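Local coordinates for ribosomal RNA processing protein 6 (Trypanosoma brucei brucei, PDB 4NLC) that probably trims single-stranded RNA from its 3' end as an exosome-associated 3'-5' exoribonuclease, this chain being its catalytic core of exonuclease and HRDC domains, at residues Pro51-Gln54 and Leu55-Lys58; Tyr230-Leu233 and Lys234-Leu237; Val322-Ile325 and Ala326-Pro330; Asn334-Leu337 and Lys338-Pro342. The protein carries 1 engineered substitution. One frame throughout, in Å; residues are numbered along the deposited sequence.

Contact 1: residues Pro51-Gln54 and Leu55-Lys58; sequences PSEQ and LLLK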
loop_
_atom_site.group_PDB
_atom_site.type_symbol
_atom_site.label_atom_id
_atom_site.label_comp_id
_atom_site.label_asym_id
_atom_site.label_seq_id
_atom_site.Cartn_x
_atom_site.Cartn_y
_atom_site.Cartn_z
ATOM N N PRO A 51 -7.936 11.409 22.381
ATOM C CA PRO A 51 -7.525 11.562 23.796
ATOM C C PRO A 51 -7.274 13.039 24.115
ATOM O O PRO A 51 -6.488 13.688 23.430
ATOM C CB PRO A 51 -6.248 10.706 23.901
ATOM C CG PRO A 51 -6.236 9.835 22.666
ATOM C CD PRO A 51 -6.949 10.618 21.612
ATOM N N SER A 52 -7.989 13.583 25.118
ATOM C CA SER A 52 -7.942 14.999 25.517
ATOM C C SER A 52 -6.518 15.576 25.700
ATOM O O SER A 52 -6.298 16.732 25.330
ATOM C CB SER A 52 -8.795 15.243 26.759
ATOM O OG SER A 52 -8.282 14.558 27.890
ATOM N N GLU A 53 -5.547 14.766 26.196
ATOM C CA GLU A 53 -4.147 15.193 26.358
ATOM C C GLU A 53 -3.505 15.539 24.996
ATOM O O GLU A 53 -2.624 16.389 24.929
ATOM C CB GLU A 53 -3.312 14.118 27.074
ATOM C CG GLU A 53 -3.553 14.008 28.573
ATOM C CD GLU A 53 -3.074 15.164 29.435
ATOM O OE1 GLU A 53 -1.857 15.462 29.419
ATOM O OE2 GLU A 53 -3.913 15.736 30.168
ATOM N N GLN A 54 -3.971 14.892 23.910
ATOM C CA GLN A 54 -3.444 15.141 22.562
ATOM C C GLN A 54 -3.897 16.487 21.993
ATOM O O GLN A 54 -3.266 16.984 21.067
ATOM C CB GLN A 54 -3.791 13.988 21.588
ATOM C CG GLN A 54 -3.171 12.647 21.971
ATOM C CD GLN A 54 -1.675 12.564 21.790
ATOM O OE1 GLN A 54 -1.038 13.428 21.197
ATOM N NE2 GLN A 54 -1.078 11.495 22.275
ATOM N N LEU A 55 -4.976 17.072 22.546
ATOM C CA LEU A 55 -5.559 18.337 22.076
ATOM C C LEU A 55 -5.062 19.590 22.821
ATOM O O LEU A 55 -5.495 20.696 22.488
ATOM C CB LEU A 55 -7.094 18.255 22.076
ATOM C CG LEU A 55 -7.633 17.025 21.337
ATOM C CD1 LEU A 55 -8.931 16.531 21.936
ATOM C CD2 LEU A 55 -7.681 17.237 19.817
ATOM N N LEU A 56 -4.100 19.429 23.759
ATOM C CA LEU A 56 -3.465 20.518 24.517
ATOM C C LEU A 56 -2.213 21.050 23.816
ATOM O O LEU A 56 -1.571 20.325 23.047
ATOM C CB LEU A 56 -3.038 20.017 25.913
ATOM C CG LEU A 56 -4.122 19.517 26.859
ATOM C CD1 LEU A 56 -3.512 18.720 27.974
ATOM C CD2 LEU A 56 -4.950 20.680 27.412
ATOM N N LEU A 57 -1.817 22.289 24.134
ATOM C CA LEU A 57 -0.586 22.850 23.590
ATOM C C LEU A 57 0.563 22.333 24.461
ATOM O O LEU A 57 0.590 22.588 25.667
ATOM C CB LEU A 57 -0.632 24.389 23.543
ATOM C CG LEU A 57 0.502 25.084 22.758
ATOM C CD1 LEU A 57 0.270 25.020 21.246
ATOM C CD2 LEU A 57 0.654 26.536 23.196
ATOM N N LYS A 58 1.453 21.525 23.858
ATOM C CA LYS A 58 2.592 20.914 24.530
ATOM C C LYS A 58 3.909 21.189 23.830
ATOM O O LYS A 58 3.945 21.304 22.601
ATOM C CB LYS A 58 2.390 19.395 24.678
ATOM C CG LYS A 58 1.546 19.038 25.899
ATOM C CD LYS A 58 1.364 17.544 26.105
ATOM C CE LYS A 58 0.211 17.290 27.047
ATOM N NZ LYS A 58 0.251 15.925 27.622
HETATM O O HOH W 1 -0.822 17.612 23.047
#
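The carboxylate of E53, in the 3-10 segment 52-54, forms a salt bridge with K58 NZ, just past that segment. CB of E53 has K58 NZ 4.0 Å away. CG follows beside the backbone N, with chi1 -75°. A bend at chi2, -69°, folds the chain so that the carboxylate comes back over L56 and K58. CD of E53 lies 3.9 Å from both K58 NZ and L56 CD1. OE1 of E53 carries the salt bridge, 2.8 Å from K58 NZ. The ammonium meets OE1 on its anti side, 26° out of the carboxylate plane. E53 OE2 instead rests 3.7 Å from L56 CD1.

The turn belongs to the loop that runs from helix 42-46 to strand 71-74, the first strand of the exonuclease sheet. Its backbone is pinned by a bond from L55 N to S52 O, 3.1 Å long, whose donor sits above the carbonyl plane. Water 1 lies between E53 O and L56 O.

Q54 turns its amide to the protein instead: OE1 accepts from Y230 OH, and NE2 bonds to E92. L55 packs its side chain against L250, L251 and F254 of helix 249-261.

Contact 2: residues Tyr230-Leu233 and Lys234-Leu237; sequences YDRL and KQLL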
loop_
_atom_site.group_PDB
_atom_site.type_symbol
_atom_site.label_atom_id
_atom_site.label_comp_id
_atom_site.label_asym_id
_atom_site.label_seq_id
_atom_site.Cartn_x
_atom_site.Cartn_y
_atom_site.Cartn_z
ATOM N N TYR A 230 4.873 15.728 14.060
ATOM C CA TYR A 230 3.541 15.649 14.659
ATOM C C TYR A 230 3.360 16.758 15.742
ATOM O O TYR A 230 2.388 17.503 15.689
ATOM C CB TYR A 230 3.326 14.230 15.250
ATOM C CG TYR A 230 2.109 14.087 16.136
ATOM C CD1 TYR A 230 0.821 14.254 15.621
ATOM C CD2 TYR A 230 2.233 13.694 17.466
ATOM C CE1 TYR A 230 -0.311 14.057 16.414
ATOM C CE2 TYR A 230 1.106 13.487 18.271
ATOM C CZ TYR A 230 -0.164 13.677 17.739
ATOM O OH TYR A 230 -1.280 13.540 18.525
ATOM N N ASP A 231 4.319 16.877 16.682
ATOM C CA ASP A 231 4.325 17.889 17.751
ATOM C C ASP A 231 4.298 19.321 17.157
ATOM O O ASP A 231 3.472 20.136 17.552
ATOM C CB ASP A 231 5.573 17.726 18.637
ATOM C CG ASP A 231 5.648 16.499 19.517
ATOM O OD1 ASP A 231 4.617 15.822 19.685
ATOM O OD2 ASP A 231 6.726 16.243 20.077
ATOM N N ARG A 232 5.147 19.584 16.159
ATOM C CA ARG A 232 5.221 20.883 15.477
ATOM C C ARG A 232 3.934 21.261 14.711
ATOM O O ARG A 232 3.495 22.418 14.780
ATOM C CB ARG A 232 6.455 20.935 14.570
ATOM C CG ARG A 232 7.802 20.974 15.339
ATOM C CD ARG A 232 8.129 22.301 16.021
ATOM N NE ARG A 232 8.157 23.434 15.085
ATOM C CZ ARG A 232 9.199 23.781 14.333
ATOM N NH1 ARG A 232 10.339 23.098 14.402
ATOM N NH2 ARG A 232 9.110 24.814 13.507
ATOM N N LEU A 233 3.312 20.280 14.007
ATOM C CA LEU A 233 2.045 20.515 13.290
ATOM C C LEU A 233 0.886 20.758 14.263
ATOM O O LEU A 233 0.025 21.589 13.979
ATOM C CB LEU A 233 1.723 19.375 12.328
ATOM C CG LEU A 233 2.663 19.251 11.130
ATOM C CD1 LEU A 233 2.414 17.951 10.383
ATOM C CD2 LEU A 233 2.520 20.435 10.209
ATOM N N LYS A 234 0.887 20.057 15.424
ATOM C CA LYS A 234 -0.117 20.263 16.483
ATOM C C LYS A 234 -0.097 21.699 16.972
ATOM O O LYS A 234 -1.157 22.303 17.079
ATOM C CB LYS A 234 0.119 19.323 17.682
ATOM C CG LYS A 234 -0.563 17.980 17.517
ATOM C CD LYS A 234 -0.069 16.933 18.505
ATOM C CE LYS A 234 -0.194 17.280 19.964
ATOM N NZ LYS A 234 -0.135 16.066 20.829
ATOM N N GLN A 235 1.100 22.259 17.225
ATOM C CA GLN A 235 1.258 23.659 17.679
ATOM C C GLN A 235 0.761 24.652 16.629
ATOM O O GLN A 235 0.071 25.596 16.984
ATOM C CB GLN A 235 2.708 23.970 18.063
ATOM C CG GLN A 235 3.232 23.084 19.184
ATOM C CD GLN A 235 4.716 23.229 19.392
ATOM O OE1 GLN A 235 5.477 23.568 18.484
ATOM N NE2 GLN A 235 5.165 22.928 20.587
ATOM N N LEU A 236 1.075 24.415 15.340
ATOM C CA LEU A 236 0.628 25.256 14.228
ATOM C C LEU A 236 -0.889 25.190 14.038
ATOM O O LEU A 236 -1.500 26.199 13.718
ATOM C CB LEU A 236 1.328 24.854 12.919
ATOM C CG LEU A 236 2.767 25.328 12.749
ATOM C CD1 LEU A 236 3.458 24.565 11.621
ATOM C CD2 LEU A 236 2.831 26.852 12.509
ATOM N N LEU A 237 -1.489 24.019 14.216
ATOM C CA LEU A 237 -2.933 23.861 14.068
ATOM C C LEU A 237 -3.709 24.550 15.197
ATOM O O LEU A 237 -4.773 25.108 14.944
ATOM C CB LEU A 237 -3.319 22.376 13.953
ATOM C CG LEU A 237 -2.951 21.707 12.619
ATOM C CD1 LEU A 237 -2.941 20.169 12.744
ATOM C CD2 LEU A 237 -3.827 22.241 11.469
HETATM O O HOH W 2 5.654 24.423 15.677
#
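K234 lays its side chain over one face of the Y230 ring, one helical turn back. CD does the touching. K234 CD stands 3.6 Å from the centroid of the Y230 ring, 21° off the normal, and is offset toward the rim. This is a CH-pi contact, tightest at Y230 CZ, which is 3.3 Å from K234 CD. The Y230 ring is brought there by a chi1 of 168°, with CG beside the carbonyl carbon. The K234 chain bends at chi3, 57°, which turns NZ along the ring to within 3.6 Å of Y230 OH. K234 NZ also makes a weak bond to Q54 OE1, in the loop ahead of strand 71-74.

L233 is the second residue well covered here. L233 O accepts from L237 N at 2.9 Å, and CG of L237 leans on the same oxygen. L233 CD2 meets CD1 of L236 at 4.5 Å, a loose apolar contact.

R232 and Q235 are joined through water 2. The water accepts from R232 NE at 2.8 Å, in the plane of the guanidinium at its edge. It donates to Q235 OE1 and to R232 O. R232 NH1 goes to Y228, and Q235 NE2 to E60 and K58 O.

All of this lies on helix 226-238 of the exonuclease domain. There L233 packs on helices 172-178 and 185-193, L237 and K234 face helix 249-261, and Y230 meets F170 of strand 169-171 edge to face.

Contact 3: residues Val322-Ile325 and Ala326-Pro330; sequences VLSI and ATKLP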
loop_
_atom_site.group_PDB
_atom_site.type_symbol
_atom_site.label_atom_id
_atom_site.label_comp_id
_atom_site.label_asym_id
_atom_site.label_seq_id
_atom_site.Cartn_x
_atom_site.Cartn_y
_atom_site.Cartn_z
ATOM N N VAL A 322 0.039 -4.531 -25.902
ATOM C CA VAL A 322 -1.394 -4.725 -26.110
ATOM C C VAL A 322 -1.761 -3.981 -27.400
ATOM O O VAL A 322 -2.389 -4.561 -28.296
ATOM C CB VAL A 322 -2.214 -4.217 -24.897
ATOM C CG1 VAL A 322 -3.709 -4.201 -25.206
ATOM C CG2 VAL A 322 -1.932 -5.055 -23.657
ATOM N N LEU A 323 -1.307 -2.711 -27.506
ATOM C CA LEU A 323 -1.551 -1.888 -28.672
ATOM C C LEU A 323 -0.856 -2.424 -29.893
ATOM O O LEU A 323 -1.463 -2.445 -30.951
ATOM C CB LEU A 323 -1.176 -0.434 -28.431
ATOM C CG LEU A 323 -2.098 0.549 -29.134
ATOM C CD1 LEU A 323 -3.339 0.838 -28.269
ATOM C CD2 LEU A 323 -1.348 1.819 -29.486
ATOM N N SER A 324 0.354 -2.963 -29.732
ATOM C CA SER A 324 1.128 -3.553 -30.821
ATOM C C SER A 324 0.397 -4.739 -31.471
ATOM O O SER A 324 0.388 -4.845 -32.688
ATOM C CB SER A 324 2.497 -3.990 -30.320
ATOM O OG SER A 324 3.345 -4.181 -31.436
ATOM N N ILE A 325 -0.210 -5.619 -30.657
ATOM C CA ILE A 325 -0.939 -6.784 -31.154
ATOM C C ILE A 325 -2.164 -6.297 -31.916
ATOM O O ILE A 325 -2.371 -6.709 -33.052
ATOM C CB ILE A 325 -1.295 -7.786 -30.013
ATOM C CG1 ILE A 325 -0.021 -8.447 -29.441
ATOM C CG2 ILE A 325 -2.315 -8.848 -30.500
ATOM C CD1 ILE A 325 -0.259 -9.349 -28.249
ATOM N N ALA A 326 -2.936 -5.386 -31.302
ATOM C CA ALA A 326 -4.124 -4.773 -31.883
ATOM C C ALA A 326 -3.829 -4.131 -33.260
ATOM O O ALA A 326 -4.563 -4.375 -34.204
ATOM C CB ALA A 326 -4.680 -3.721 -30.920
ATOM N N THR A 327 -2.731 -3.370 -33.370
ATOM C CA THR A 327 -2.353 -2.627 -34.578
ATOM C C THR A 327 -1.816 -3.534 -35.665
ATOM O O THR A 327 -2.361 -3.538 -36.776
ATOM C CB THR A 327 -1.380 -1.476 -34.245
ATOM O OG1 THR A 327 -0.203 -2.032 -33.684
ATOM C CG2 THR A 327 -1.950 -0.479 -33.250
ATOM N N LYS A 328 -0.784 -4.335 -35.336
ATOM C CA LYS A 328 -0.118 -5.230 -36.282
ATOM C C LYS A 328 -0.901 -6.493 -36.648
ATOM O O LYS A 328 -0.599 -7.088 -37.685
ATOM C CB LYS A 328 1.290 -5.613 -35.765
ATOM C CG LYS A 328 2.288 -4.449 -35.719
ATOM C CD LYS A 328 3.526 -4.846 -34.919
ATOM C CE LYS A 328 4.699 -3.901 -35.085
ATOM N NZ LYS A 328 5.936 -4.435 -34.449
ATOM N N LEU A 329 -1.872 -6.925 -35.796
ATOM C CA LEU A 329 -2.665 -8.166 -35.958
ATOM C C LEU A 329 -1.767 -9.405 -36.287
ATOM O O LEU A 329 -1.895 -9.975 -37.373
ATOM C CB LEU A 329 -3.836 -7.993 -36.975
ATOM C CG LEU A 329 -4.901 -6.922 -36.632
ATOM C CD1 LEU A 329 -5.803 -6.624 -37.832
ATOM C CD2 LEU A 329 -5.759 -7.329 -35.431
ATOM N N PRO A 330 -0.838 -9.819 -35.377
ATOM C CA PRO A 330 0.039 -10.980 -35.664
ATOM C C PRO A 330 -0.702 -12.302 -35.921
ATOM O O PRO A 330 -1.609 -12.640 -35.167
ATOM C CB PRO A 330 0.892 -11.063 -34.399
ATOM C CG PRO A 330 0.066 -10.428 -33.346
ATOM C CD PRO A 330 -0.537 -9.270 -34.039
#
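T327 bends its hydroxyl back toward the backbone carbonyls of L323 and S324, near the C-terminal end of helix 319-328. The helix lies in the HRDC domain, a small helical module. OG1 of T327 is 3.0 Å from each of the oxygens L323 O and S324 O. A chi1 of 61° puts OG1 between the backbone N and the carbonyl carbon, and this brings it over the two oxygens.

The same carbonyls also receive main-chain donors. L323 O takes T327 N at 2.9 Å. S324 O takes K328 N, also at 2.9 Å. One residue earlier in the series, A326 N donates to V322 O by an almost straight bond, 172° at the hydrogen. The last of the series runs from L329 N to I325 O, 2.8 Å long but more bent, at 135°. L329 is the first residue to leave the helix and has positive phi. P330 has no N-H to offer, and its ring packs against I325 at the helix end. T327 O is satisfied by Q291 NE2 of helix 289-309.

The aliphatic part of K328 runs past S324, whose OG lies 3.6 Å from K328 CD. I325 packs on V294 and I298 of helix 289-309, and S324 on C339 of helix 333-339.

At the exit, the side chains of I325 and P330 cross at about a right angle. I325 CG2 touches P330 CD at 4.0 Å.

Contact 4: residues Asn334-Leu337 and Lys338-Pro342; sequences NEVL and KCCSP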
loop_
_atom_site.group_PDB
_atom_site.type_symbol
_atom_site.label_atom_id
_atom_site.label_comp_id
_atom_site.label_asym_id
_atom_site.label_seq_id
_atom_site.Cartn_x
_atom_site.Cartn_y
_atom_site.Cartn_z
ATOM N N ASN A 334 5.346 -16.547 -33.487
ATOM C CA ASN A 334 6.567 -15.734 -33.523
ATOM C C ASN A 334 6.266 -14.262 -33.643
ATOM O O ASN A 334 6.896 -13.467 -32.944
ATOM C CB ASN A 334 7.485 -16.185 -34.649
ATOM C CG ASN A 334 7.801 -17.650 -34.563
ATOM O OD1 ASN A 334 7.171 -18.473 -35.235
ATOM N ND2 ASN A 334 8.697 -18.010 -33.650
ATOM N N GLU A 335 5.290 -13.898 -34.516
ATOM C CA GLU A 335 4.836 -12.514 -34.711
ATOM C C GLU A 335 4.232 -11.997 -33.396
ATOM O O GLU A 335 4.497 -10.860 -33.022
ATOM C CB GLU A 335 3.797 -12.428 -35.837
ATOM C CG GLU A 335 4.348 -12.265 -37.242
ATOM C CD GLU A 335 3.285 -12.265 -38.331
ATOM O OE1 GLU A 335 2.363 -11.411 -38.302
ATOM O OE2 GLU A 335 3.389 -13.133 -39.227
ATOM N N VAL A 336 3.454 -12.847 -32.681
ATOM C CA VAL A 336 2.835 -12.493 -31.390
ATOM C C VAL A 336 3.951 -12.253 -30.360
ATOM O O VAL A 336 3.884 -11.289 -29.590
ATOM C CB VAL A 336 1.802 -13.539 -30.871
ATOM C CG1 VAL A 336 1.213 -13.104 -29.523
ATOM C CG2 VAL A 336 0.681 -13.791 -31.881
ATOM N N LEU A 337 4.989 -13.118 -30.375
ATOM C CA LEU A 337 6.133 -13.009 -29.470
ATOM C C LEU A 337 6.931 -11.730 -29.697
ATOM O O LEU A 337 7.406 -11.151 -28.731
ATOM C CB LEU A 337 7.019 -14.261 -29.512
ATOM C CG LEU A 337 6.431 -15.564 -28.910
ATOM C CD1 LEU A 337 7.436 -16.673 -28.962
ATOM C CD2 LEU A 337 5.915 -15.379 -27.461
ATOM N N LYS A 338 7.005 -11.248 -30.955
ATOM C CA LYS A 338 7.680 -9.999 -31.322
ATOM C C LYS A 338 6.968 -8.781 -30.676
ATOM O O LYS A 338 7.618 -7.984 -30.001
ATOM C CB LYS A 338 7.751 -9.851 -32.843
ATOM C CG LYS A 338 8.860 -10.661 -33.492
ATOM C CD LYS A 338 9.092 -10.210 -34.926
ATOM C CE LYS A 338 10.094 -11.083 -35.651
ATOM N NZ LYS A 338 10.130 -10.787 -37.113
ATOM N N CYS A 339 5.633 -8.679 -30.834
ATOM C CA CYS A 339 4.815 -7.612 -30.258
ATOM C C CYS A 339 4.972 -7.508 -28.733
ATOM O O CYS A 339 5.046 -6.397 -28.202
ATOM C CB CYS A 339 3.348 -7.797 -30.637
ATOM S SG CYS A 339 3.015 -7.778 -32.416
ATOM N N CYS A 340 5.029 -8.667 -28.043
ATOM C CA CYS A 340 5.070 -8.815 -26.579
ATOM C C CYS A 340 6.454 -8.626 -25.914
ATOM O O CYS A 340 6.538 -8.802 -24.704
ATOM C CB CYS A 340 4.469 -10.157 -26.183
ATOM S SG CYS A 340 2.731 -10.347 -26.625
ATOM N N SER A 341 7.515 -8.297 -26.665
ATOM C CA SER A 341 8.864 -8.132 -26.088
ATOM C C SER A 341 8.910 -6.994 -25.034
ATOM O O SER A 341 8.430 -5.897 -25.353
ATOM C CB SER A 341 9.903 -7.892 -27.186
ATOM O OG SER A 341 9.815 -8.858 -28.223
ATOM N N PRO A 342 9.423 -7.198 -23.783
ATOM C CA PRO A 342 10.006 -8.430 -23.198
ATOM C C PRO A 342 8.958 -9.491 -22.861
ATOM O O PRO A 342 7.981 -9.196 -22.176
ATOM C CB PRO A 342 10.772 -7.914 -21.971
ATOM C CG PRO A 342 10.055 -6.661 -21.562
ATOM C CD PRO A 342 9.432 -6.079 -22.817
#
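K338, in the last turn of helix 333-339, takes two carbonyls. K338 N donates to N334 O at 3.0 Å, and only weakly to E335 O. CB of K338 lies over E335 O, and CG over N334 O. The chain then extends away from the helix.

C339 follows, still helical. C339 N reaches E335 O at 3.3 Å in a fairly straight bond, 166° at the hydrogen. With a chi1 of -60°, SG of C339 is directed back along the helix, to 3.5 Å from the same E335 O.

C340 ends the run of helical bonds, its N bonding to V336 O. SG of C340 stands 3.3 Å from V336 O and 4.3 Å from V336 CG1. V336 in turn packs on V351, L354 and L355 of helix 351-359, inside the HRDC domain.

S341 turns its OG back to K338 O, a bond of 3.0 Å, which ties the first residue beyond C340 to the helix end. A cis peptide bond then leads into P342.

The two neighbouring cysteines face different surroundings, each with its sulfur close to a carbonyl oxygen of the preceding turn. A disulfide from C340 to residue 321, seen in another entry of this protein, is not present here; S321 is an engineered residue. Here helices 319-328 and 333-339 meet through packing of C339 and C340 on I325, and S321 OG bonds to C339 O. At this point the chemistry is therefore noncovalent, and C340 keeps its sulfur as an unlinked side chain.

How the contacts relate
Along the chain the contacts come in series, 1 to 4, and form two pairs. Contacts 1 and 2 have centres 11 Å apart and touch. The 51-58 loop lies against helix 226-238, so a loop ahead of strand 71-74 packs on a helix of the exonuclease domain. Contacts 3 and 4 have centres 10 Å apart and also touch, on the successive helices 319-328 and 333-339 of the HRDC domain. The pairs lie on opposite sides of the chain's centre. Centres of contacts 2 and 3 are 55 Å apart, with nearest atoms about 41 Å apart. Each pair therefore belongs to the local packing of its own end of the catalytic core.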